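Local coordinates for SnoaL-like domain-containing protein (Kribbella flavida, PDB 4LMI) that is of unknown function but, as a SnoaL-like member of the NTF2 superfamily, is a putative ketosteroid isomerase, at residues Q9-A14 / T70-D75; E35-E40 / G103-V108; D75-A80 / F97-D102. All coordinates share one frame; numbering follows the deposited sequence. Where two conformers were deposited one is given.

Interaction 1. Residues Q9-A14 / T70-D75; sequences QTRALA and TRLLAD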
loop_
_atom_site.group_PDB
_atom_site.type_symbol
_atom_site.label_atom_id
_atom_site.label_comp_id
_atom_site.label_asym_id
_atom_site.label_seq_id
_atom_site.Cartn_x
_atom_site.Cartn_y
_atom_site.Cartn_z
ATOM N N GLN B 9 -15.372 -8.619 -9.863
ATOM C CA GLN B 9 -14.599 -8.735 -11.101
ATOM C C GLN B 9 -13.150 -8.295 -10.880
ATOM O O GLN B 9 -12.206 -8.989 -11.271
ATOM C CB GLN B 9 -15.253 -7.917 -12.218
ATOM C CG GLN B 9 -14.516 -7.971 -13.548
ATOM C CD GLN B 9 -15.387 -7.576 -14.726
ATOM O OE1 GLN B 9 -16.536 -7.158 -14.557
ATOM N NE2 GLN B 9 -14.844 -7.716 -15.930
ATOM N N THR B 10 -12.985 -7.148 -10.230
ATOM C CA THR B 10 -11.663 -6.631 -9.880
ATOM C C THR B 10 -10.904 -7.590 -8.966
ATOM O O THR B 10 -9.704 -7.834 -9.172
ATOM C CB THR B 10 -11.802 -5.250 -9.220
ATOM O OG1 THR B 10 -12.310 -4.337 -10.198
ATOM C CG2 THR B 10 -10.459 -4.731 -8.691
ATOM N N ARG B 11 -11.595 -8.137 -7.965
ATOM C CA ARG B 11 -10.964 -9.102 -7.060
ATOM C C ARG B 11 -10.374 -10.292 -7.826
ATOM O O ARG B 11 -9.209 -10.649 -7.628
ATOM C CB ARG B 11 -11.943 -9.596 -5.988
ATOM C CG ARG B 11 -11.256 -10.312 -4.828
ATOM C CD ARG B 11 -12.239 -10.933 -3.838
ATOM N NE ARG B 11 -13.287 -9.992 -3.438
ATOM C CZ ARG B 11 -13.133 -9.024 -2.537
ATOM N NH1 ARG B 11 -11.969 -8.868 -1.914
ATOM N NH2 ARG B 11 -14.147 -8.209 -2.254
ATOM N N ALA B 12 -11.180 -10.891 -8.702
ATOM C CA ALA B 12 -10.750 -12.035 -9.506
ATOM C C ALA B 12 -9.587 -11.650 -10.417
ATOM O O ALA B 12 -8.628 -12.421 -10.569
ATOM C CB ALA B 12 -11.917 -12.587 -10.325
ATOM N N LEU B 13 -9.654 -10.449 -10.998
ATOM C CA LEU B 13 -8.615 -10.008 -11.916
ATOM C C LEU B 13 -7.285 -9.741 -11.198
ATOM O O LEU B 13 -6.228 -10.132 -11.699
ATOM C CB LEU B 13 -9.072 -8.788 -12.729
ATOM C CG LEU B 13 -8.115 -8.297 -13.825
ATOM C CD1 LEU B 13 -7.918 -9.345 -14.913
ATOM C CD2 LEU B 13 -8.621 -6.999 -14.434
ATOM N N ALA B 14 -7.343 -9.096 -10.033
ATOM C CA ALA B 14 -6.141 -8.846 -9.213
ATOM C C ALA B 14 -5.468 -10.152 -8.804
ATOM O O ALA B 14 -4.237 -10.254 -8.819
ATOM C CB ALA B 14 -6.486 -8.027 -7.978
ATOM N N THR B 70 -0.324 -11.328 0.485
ATOM C CA THR B 70 -0.629 -11.315 1.925
ATOM C C THR B 70 -1.945 -10.608 2.243
ATOM O O THR B 70 -2.628 -10.954 3.214
ATOM C CB THR B 70 0.512 -10.686 2.749
ATOM O OG1 THR B 70 0.899 -9.434 2.161
ATOM C CG2 THR B 70 1.710 -11.618 2.777
ATOM N N ARG B 71 -2.285 -9.610 1.430
ATOM C CA ARG B 71 -3.581 -8.941 1.519
ATOM C C ARG B 71 -4.053 -8.655 0.117
ATOM O O ARG B 71 -3.243 -8.364 -0.769
ATOM C CB ARG B 71 -3.490 -7.609 2.267
ATOM C CG ARG B 71 -2.937 -7.664 3.680
ATOM C CD ARG B 71 -2.858 -6.256 4.244
ATOM N NE ARG B 71 -2.173 -6.192 5.531
ATOM C CZ ARG B 71 -0.853 -6.222 5.700
ATOM N NH1 ARG B 71 -0.041 -6.329 4.657
ATOM N NH2 ARG B 71 -0.343 -6.148 6.930
ATOM N N LEU B 72 -5.363 -8.730 -0.084
ATOM C CA LEU B 72 -5.950 -8.355 -1.364
ATOM C C LEU B 72 -7.295 -7.676 -1.135
ATOM O O LEU B 72 -8.273 -8.321 -0.752
ATOM C CB LEU B 72 -6.084 -9.575 -2.290
ATOM C CG LEU B 72 -6.269 -9.323 -3.796
ATOM C CD1 LEU B 72 -5.922 -10.567 -4.600
ATOM C CD2 LEU B 72 -7.677 -8.847 -4.146
ATOM N N LEU B 73 -7.335 -6.365 -1.363
ATOM C CA LEU B 73 -8.576 -5.604 -1.244
ATOM C C LEU B 73 -9.070 -5.192 -2.619
ATOM O O LEU B 73 -8.274 -4.790 -3.468
ATOM C CB LEU B 73 -8.374 -4.362 -0.369
ATOM C CG LEU B 73 -8.210 -4.554 1.142
ATOM C CD1 LEU B 73 -6.856 -5.153 1.506
ATOM C CD2 LEU B 73 -8.395 -3.212 1.836
ATOM N N ALA B 74 -10.379 -5.308 -2.834
ATOM C CA ALA B 74 -11.025 -4.854 -4.069
ATOM C C ALA B 74 -12.167 -3.908 -3.719
ATOM O O ALA B 74 -12.913 -4.148 -2.768
ATOM C CB ALA B 74 -11.548 -6.042 -4.869
ATOM N N ASP B 75 -12.297 -2.834 -4.491
ATOM C CA ASP B 75 -13.283 -1.785 -4.237
ATOM C C ASP B 75 -13.593 -1.149 -5.585
ATOM O O ASP B 75 -12.812 -0.338 -6.086
ATOM C CB ASP B 75 -12.691 -0.761 -3.254
ATOM C CG ASP B 75 -13.622 0.419 -2.954
ATOM O OD1 ASP B 75 -14.796 0.447 -3.393
ATOM O OD2 ASP B 75 -13.155 1.341 -2.249
HETATM O O HOH W 1 -9.718 -10.661 -1.468
#
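Ala74 CB rests against the turn of helix that carries Arg11, 3.7 Å from Arg11 CB and equally close to Arg11 N. This is the tight part of the contact: a methyl is small enough to let the axes of helix 9-14 and strand 70-75 come within 7.5 Å, running roughly antiparallel at 146°. Thr10 adds its CG2 methyl, 4.2 Å from Ala74 CB, while its OG1 turns back beside the helix and hydrogen-bonds to Gly76 O and Asp6 O, so that one branch serves the apolar seam and the other the polar needs. One turn further on, Ala14 CB meets Leu72 CD2 at 4.1 Å, and Arg11 CG also touches this methyl.

The looser side is built by the long arm of Arg11. CG stands anti to the backbone N (chi1 -165°), and a later bend at chi3 (-48°) folds the guanidinium back so that one face lies over Ala74 CB, 4.0 Å beneath its centre. Leu72 O lies at the edge, in the guanidinium plane, yet 3.9 Å from Arg11 NH1; a water fills the gap, accepting from Arg11 NH1 at 2.9 Å and donating to Leu72 O at 2.8 Å. Arginine suits this border because its aliphatic stem packs while its charge is shared between Glu8, which bridges NE, and Asp75 of the second subunit, which bridges NH1. A helix near the N-terminus laid across the face of a curved sheet is characteristic of the NTF2-like alpha+beta fold.

Interaction 2. Residues E35-E40 / G103-V108; sequences EDVRYE and GLVSRV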
loop_
_atom_site.group_PDB
_atom_site.type_symbol
_atom_site.label_atom_id
_atom_site.label_comp_id
_atom_site.label_asym_id
_atom_site.label_seq_id
_atom_site.Cartn_x
_atom_site.Cartn_y
_atom_site.Cartn_z
ATOM N N GLU B 35 -4.120 -2.698 -23.508
ATOM C CA GLU B 35 -3.074 -2.363 -24.476
ATOM C C GLU B 35 -2.312 -1.104 -24.039
ATOM O O GLU B 35 -1.106 -1.001 -24.265
ATOM C CB GLU B 35 -3.630 -2.220 -25.902
ATOM C CG GLU B 35 -2.540 -2.241 -26.966
ATOM C CD GLU B 35 -3.050 -2.525 -28.366
ATOM O OE1 GLU B 35 -4.168 -2.085 -28.710
ATOM O OE2 GLU B 35 -2.316 -3.190 -29.131
ATOM N N ASP B 36 -3.010 -0.175 -23.384
ATOM C CA ASP B 36 -2.390 1.072 -22.929
ATOM C C ASP B 36 -2.143 1.110 -21.420
ATOM O O ASP B 36 -2.182 2.183 -20.807
ATOM C CB ASP B 36 -3.231 2.279 -23.366
ATOM C CG ASP B 36 -4.604 2.324 -22.699
ATOM O OD1 ASP B 36 -4.982 1.363 -21.989
ATOM O OD2 ASP B 36 -5.308 3.336 -22.888
ATOM N N VAL B 37 -1.895 -0.057 -20.826
ATOM C CA VAL B 37 -1.593 -0.142 -19.397
ATOM C C VAL B 37 -0.462 0.821 -19.023
ATOM O O VAL B 37 0.504 0.998 -19.777
ATOM C CB VAL B 37 -1.286 -1.590 -18.933
ATOM C CG1 VAL B 37 -0.055 -2.152 -19.639
ATOM C CG2 VAL B 37 -1.124 -1.652 -17.412
ATOM N N ARG B 38 -0.620 1.463 -17.873
ATOM C CA ARG B 38 0.363 2.415 -17.377
ATOM C C ARG B 38 0.883 1.944 -16.020
ATOM O O ARG B 38 0.104 1.741 -15.086
ATOM C CB ARG B 38 -0.253 3.811 -17.279
ATOM C CG ARG B 38 0.644 4.835 -16.595
ATOM C CD ARG B 38 0.115 6.243 -16.789
ATOM N NE ARG B 38 0.613 7.136 -15.754
ATOM C CZ ARG B 38 0.744 8.453 -15.885
ATOM N NH1 ARG B 38 1.204 9.167 -14.868
ATOM N NH2 ARG B 38 0.431 9.056 -17.026
ATOM N N TYR B 39 2.202 1.765 -15.946
ATOM C CA TYR B 39 2.899 1.307 -14.746
ATOM C C TYR B 39 3.724 2.441 -14.157
ATOM O O TYR B 39 4.438 3.134 -14.881
ATOM C CB TYR B 39 3.829 0.151 -15.122
ATOM C CG TYR B 39 4.728 -0.376 -14.021
ATOM C CD1 TYR B 39 4.216 -1.167 -12.995
ATOM C CD2 TYR B 39 6.102 -0.131 -14.037
ATOM C CE1 TYR B 39 5.035 -1.683 -12.007
ATOM C CE2 TYR B 39 6.934 -0.639 -13.045
ATOM C CZ TYR B 39 6.393 -1.413 -12.036
ATOM O OH TYR B 39 7.202 -1.925 -11.053
ATOM N N GLU B 40 3.625 2.626 -12.846
ATOM C CA GLU B 40 4.453 3.601 -12.147
ATOM C C GLU B 40 5.168 2.948 -10.983
ATOM O O GLU B 40 4.599 2.086 -10.298
ATOM C CB GLU B 40 3.602 4.736 -11.587
ATOM C CG GLU B 40 2.962 5.671 -12.598
ATOM C CD GLU B 40 2.156 6.745 -11.891
ATOM O OE1 GLU B 40 1.698 6.483 -10.763
ATOM O OE2 GLU B 40 1.980 7.843 -12.438
ATOM N N GLY B 103 -12.571 -4.809 -17.744
ATOM C CA GLY B 103 -12.076 -6.146 -17.403
ATOM C C GLY B 103 -10.590 -6.384 -17.629
ATOM O O GLY B 103 -10.132 -7.533 -17.633
ATOM N N LEU B 104 -9.841 -5.302 -17.823
ATOM C CA LEU B 104 -8.395 -5.365 -18.018
ATOM C C LEU B 104 -7.691 -4.424 -17.052
ATOM O O LEU B 104 -8.247 -3.393 -16.662
ATOM C CB LEU B 104 -8.017 -4.988 -19.462
ATOM C CG LEU B 104 -8.571 -5.854 -20.601
ATOM C CD1 LEU B 104 -8.284 -5.223 -21.957
ATOM C CD2 LEU B 104 -8.016 -7.273 -20.534
ATOM N N VAL B 105 -6.462 -4.782 -16.683
ATOM C CA VAL B 105 -5.636 -3.952 -15.808
ATOM C C VAL B 105 -5.161 -2.729 -16.600
ATOM O O VAL B 105 -4.409 -2.855 -17.575
ATOM C CB VAL B 105 -4.448 -4.763 -15.240
ATOM C CG1 VAL B 105 -3.461 -3.871 -14.493
ATOM C CG2 VAL B 105 -4.955 -5.872 -14.328
ATOM N N SER B 106 -5.609 -1.559 -16.156
ATOM C CA SER B 106 -5.348 -0.297 -16.836
ATOM C C SER B 106 -4.191 0.488 -16.206
ATOM O O SER B 106 -3.448 1.178 -16.904
ATOM C CB SER B 106 -6.626 0.543 -16.835
ATOM O OG SER B 106 -6.411 1.821 -17.387
ATOM N N ARG B 107 -4.049 0.389 -14.886
ATOM C CA ARG B 107 -2.980 1.075 -14.162
ATOM C C ARG B 107 -2.391 0.148 -13.120
ATOM O O ARG B 107 -3.120 -0.621 -12.482
ATOM C CB ARG B 107 -3.495 2.351 -13.488
ATOM C CG ARG B 107 -4.029 3.388 -14.465
ATOM C CD ARG B 107 -4.486 4.662 -13.782
ATOM N NE ARG B 107 -5.124 5.545 -14.755
ATOM C CZ ARG B 107 -4.500 6.518 -15.417
ATOM N NH1 ARG B 107 -3.213 6.762 -15.206
ATOM N NH2 ARG B 107 -5.173 7.257 -16.288
ATOM N N VAL B 108 -1.073 0.214 -12.969
ATOM C CA VAL B 108 -0.361 -0.517 -11.919
ATOM C C VAL B 108 0.548 0.500 -11.251
ATOM O O VAL B 108 1.334 1.151 -11.926
ATOM C CB VAL B 108 0.500 -1.673 -12.499
ATOM C CG1 VAL B 108 1.311 -2.372 -11.410
ATOM C CG2 VAL B 108 -0.359 -2.687 -13.245
HETATM O O HOH W 2 -3.875 3.201 -18.810
HETATM O O HOH W 3 -6.997 1.188 -20.058
#
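Val37 CG2 fits into a shallow hollow on strand 104-108, 3.5 Å from Val105 O and flanked by the methyls of Val105 and Val108. With CG1 between the backbone N and the carbonyl carbon (chi1 62°), CG2 is left anti to N and reaches the neighbouring strand. Along the same face Val108 CG1 is the bump, pressed against the edge of the Tyr39 ring at 3.5 Å from CD1; the compact, branched side chain puts one methyl there, and Asp110 holds the Tyr39 OH. On the opposite face Arg38 and Arg107 lie across one another, Arg107 NH1 passing over a face of the Arg38 guanidinium, planes 57° apart. Their like charges are probably eased by Glu40, whose OE2 takes a nearly straight bond (178°) from Arg38 NH1 at 2.9 Å. Replacing Arg38 by an alanine would probably leave Glu40 without this charged mate and Arg107 without the flat group it lies over. Arg38 N bonds Ser106 O, Val108 N bonds Arg38 O, and Glu40 N bonds Val108 O. The Tyr39 side chain is about 4 Å from a buffer molecule, probably from the crystallisation liquor, which may mark the pocket usual in the NTF2-like fold.

Interaction 3. Residues D75-A80 / F97-D102; sequences DGPSAA and FLEVVD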
loop_
_atom_site.group_PDB
_atom_site.type_symbol
_atom_site.label_atom_id
_atom_site.label_comp_id
_atom_site.label_asym_id
_atom_site.label_seq_id
_atom_site.Cartn_x
_atom_site.Cartn_y
_atom_site.Cartn_z
ATOM N N ASP B 75 -12.297 -2.834 -4.491
ATOM C CA ASP B 75 -13.283 -1.785 -4.237
ATOM C C ASP B 75 -13.593 -1.149 -5.585
ATOM O O ASP B 75 -12.812 -0.338 -6.086
ATOM C CB ASP B 75 -12.691 -0.761 -3.254
ATOM C CG ASP B 75 -13.622 0.419 -2.954
ATOM O OD1 ASP B 75 -14.796 0.447 -3.393
ATOM O OD2 ASP B 75 -13.155 1.341 -2.249
ATOM N N GLY B 76 -14.719 -1.532 -6.185
ATOM C CA GLY B 76 -15.061 -1.050 -7.530
ATOM C C GLY B 76 -13.987 -1.457 -8.533
ATOM O O GLY B 76 -13.632 -2.636 -8.607
ATOM N N PRO B 77 -13.434 -0.486 -9.285
ATOM C CA PRO B 77 -12.406 -0.803 -10.279
ATOM C C PRO B 77 -10.999 -0.902 -9.673
ATOM O O PRO B 77 -10.031 -1.131 -10.403
ATOM C CB PRO B 77 -12.479 0.397 -11.232
ATOM C CG PRO B 77 -12.847 1.538 -10.334
ATOM C CD PRO B 77 -13.739 0.958 -9.257
ATOM N N SER B 78 -10.892 -0.741 -8.354
ATOM C CA SER B 78 -9.595 -0.579 -7.701
ATOM C C SER B 78 -9.232 -1.770 -6.832
ATOM O O SER B 78 -10.095 -2.336 -6.154
ATOM C CB SER B 78 -9.591 0.691 -6.835
ATOM O OG SER B 78 -10.010 1.819 -7.584
ATOM N N ALA B 79 -7.951 -2.137 -6.847
ATOM C CA ALA B 79 -7.422 -3.154 -5.939
ATOM C C ALA B 79 -6.173 -2.634 -5.238
ATOM O O ALA B 79 -5.428 -1.825 -5.795
ATOM C CB ALA B 79 -7.105 -4.444 -6.692
ATOM N N ALA B 80 -5.965 -3.077 -4.001
ATOM C CA ALA B 80 -4.696 -2.860 -3.305
ATOM C C ALA B 80 -4.229 -4.216 -2.815
ATOM O O ALA B 80 -4.982 -4.944 -2.160
ATOM C CB ALA B 80 -4.863 -1.899 -2.144
ATOM N N PHE B 97 -1.134 -0.943 -6.199
ATOM C CA PHE B 97 -2.481 -0.477 -6.509
ATOM C C PHE B 97 -2.788 -0.752 -7.964
ATOM O O PHE B 97 -2.003 -0.400 -8.847
ATOM C CB PHE B 97 -2.647 1.011 -6.203
ATOM C CG PHE B 97 -2.566 1.334 -4.735
ATOM C CD1 PHE B 97 -3.690 1.219 -3.919
ATOM C CD2 PHE B 97 -1.365 1.744 -4.166
ATOM C CE1 PHE B 97 -3.615 1.513 -2.566
ATOM C CE2 PHE B 97 -1.283 2.042 -2.810
ATOM C CZ PHE B 97 -2.408 1.924 -2.008
ATOM N N LEU B 98 -3.931 -1.391 -8.199
ATOM C CA LEU B 98 -4.385 -1.681 -9.548
ATOM C C LEU B 98 -5.661 -0.918 -9.860
ATOM O O LEU B 98 -6.489 -0.685 -8.977
ATOM C CB LEU B 98 -4.651 -3.180 -9.722
ATOM C CG LEU B 98 -3.538 -4.182 -9.391
ATOM C CD1 LEU B 98 -4.077 -5.599 -9.537
ATOM C CD2 LEU B 98 -2.329 -3.978 -10.285
ATOM N N GLU B 99 -5.809 -0.517 -11.119
ATOM C CA GLU B 99 -7.071 0.028 -11.601
ATOM C C GLU B 99 -7.482 -0.791 -12.813
ATOM O O GLU B 99 -6.651 -1.101 -13.674
ATOM C CB GLU B 99 -6.944 1.514 -11.958
ATOM C CG GLU B 99 -6.417 2.390 -10.826
ATOM C CD GLU B 99 -7.353 2.451 -9.632
ATOM O OE1 GLU B 99 -8.544 2.109 -9.774
ATOM O OE2 GLU B 99 -6.897 2.853 -8.544
ATOM N N VAL B 100 -8.761 -1.151 -12.857
ATOM C CA VAL B 100 -9.315 -2.013 -13.898
ATOM C C VAL B 100 -10.290 -1.215 -14.761
ATOM O O VAL B 100 -11.141 -0.495 -14.238
ATOM C CB VAL B 100 -10.070 -3.205 -13.266
ATOM C CG1 VAL B 100 -10.695 -4.103 -14.334
ATOM C CG2 VAL B 100 -9.146 -3.993 -12.346
ATOM N N VAL B 101 -10.149 -1.340 -16.078
ATOM C CA VAL B 101 -11.076 -0.737 -17.037
ATOM C C VAL B 101 -11.467 -1.813 -18.043
ATOM O O VAL B 101 -10.592 -2.467 -18.611
ATOM C CB VAL B 101 -10.444 0.460 -17.785
ATOM C CG1 VAL B 101 -11.407 1.016 -18.828
ATOM C CG2 VAL B 101 -10.030 1.561 -16.819
ATOM N N ASP B 102 -12.775 -2.005 -18.248
ATOM C CA ASP B 102 -13.302 -2.993 -19.204
ATOM C C ASP B 102 -12.711 -4.399 -19.002
ATOM O O ASP B 102 -12.376 -5.085 -19.971
ATOM C CB ASP B 102 -13.075 -2.532 -20.658
ATOM C CG ASP B 102 -13.750 -1.201 -20.978
ATOM O OD1 ASP B 102 -14.809 -0.886 -20.389
ATOM O OD2 ASP B 102 -13.218 -0.467 -21.840
#
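Pro77 O is gripped from strand 97-101 by two neighbouring groups: Val100 N donates a hydrogen bond of 2.8 Å in the carbonyl plane, and Glu99 CA adds a weak CA-H...O contact at 3.4 Å. Val100 also brings CB and CG2 close to this oxygen, and so may help to shield it from water. Pro77 CB also packs against Val100 O at 3.4 Å.

Pro77 belongs to a type II' turn running from Asp75 to Ser78, in which Gly76 takes the first corner with a positive phi (60°); a CB there would strike Pro77 CD. The turn joins strand 65-75 to strand 78-87, and strand 78-87 is in turn paired with 90-101 as a hairpin, making this one step of the antiparallel meander in the sheet of the NTF2-like fold. Ala79 and Leu98 form the hydrogen-bonded pair, with Ala79 N to Leu98 O at 3.0 Å and Leu98 N to Ala79 O at 2.9 Å. Their side chains lie on the face covered by helix 6-22, where Ala79 leaves room for Thr10 and Ala14.

The other face carries Ser78, Glu99, Ala80 and Phe97. Glu99 was modelled in two conformations; in the one given, a bend at chi2 (-65°) brings the carboxylate round and Ser78 OG donates to Glu99 OE1 at 2.7 Å on its syn side, a bond that is doubtful because it depends on that conformer. Ala80 CB meets Phe97 CE1 at 3.7 Å, a small residue beside a large ring. That ring also receives Arg71 of the second subunit in a cation-pi contact, and Ala80 packs on Ala80 of that subunit.

Overall arrangement
Interactions 2 and 3 pair strands within one curved sheet, and interaction 1 packs helix 6-22 on it. Interaction 3 is buried strand pairing, mostly backbone bonds and small apolar side chains, and interaction 1 lies about 8 Å away between centres, sharing Asp75 with it; Thr10 joins the two through Gly76. Interaction 2 is only partly buried. It adds a parallel strand beyond 104-111, which Glu99 ties to interaction 3 through its backbone bonds with Ser106 and Arg107. Charged groups at the subunit interface include Arg11 in interaction 1 and Glu40 in interaction 2; interaction 3 meets the second subunit by salt bridge at Asp75, cation-pi contact at Phe97 and packing at Ala80.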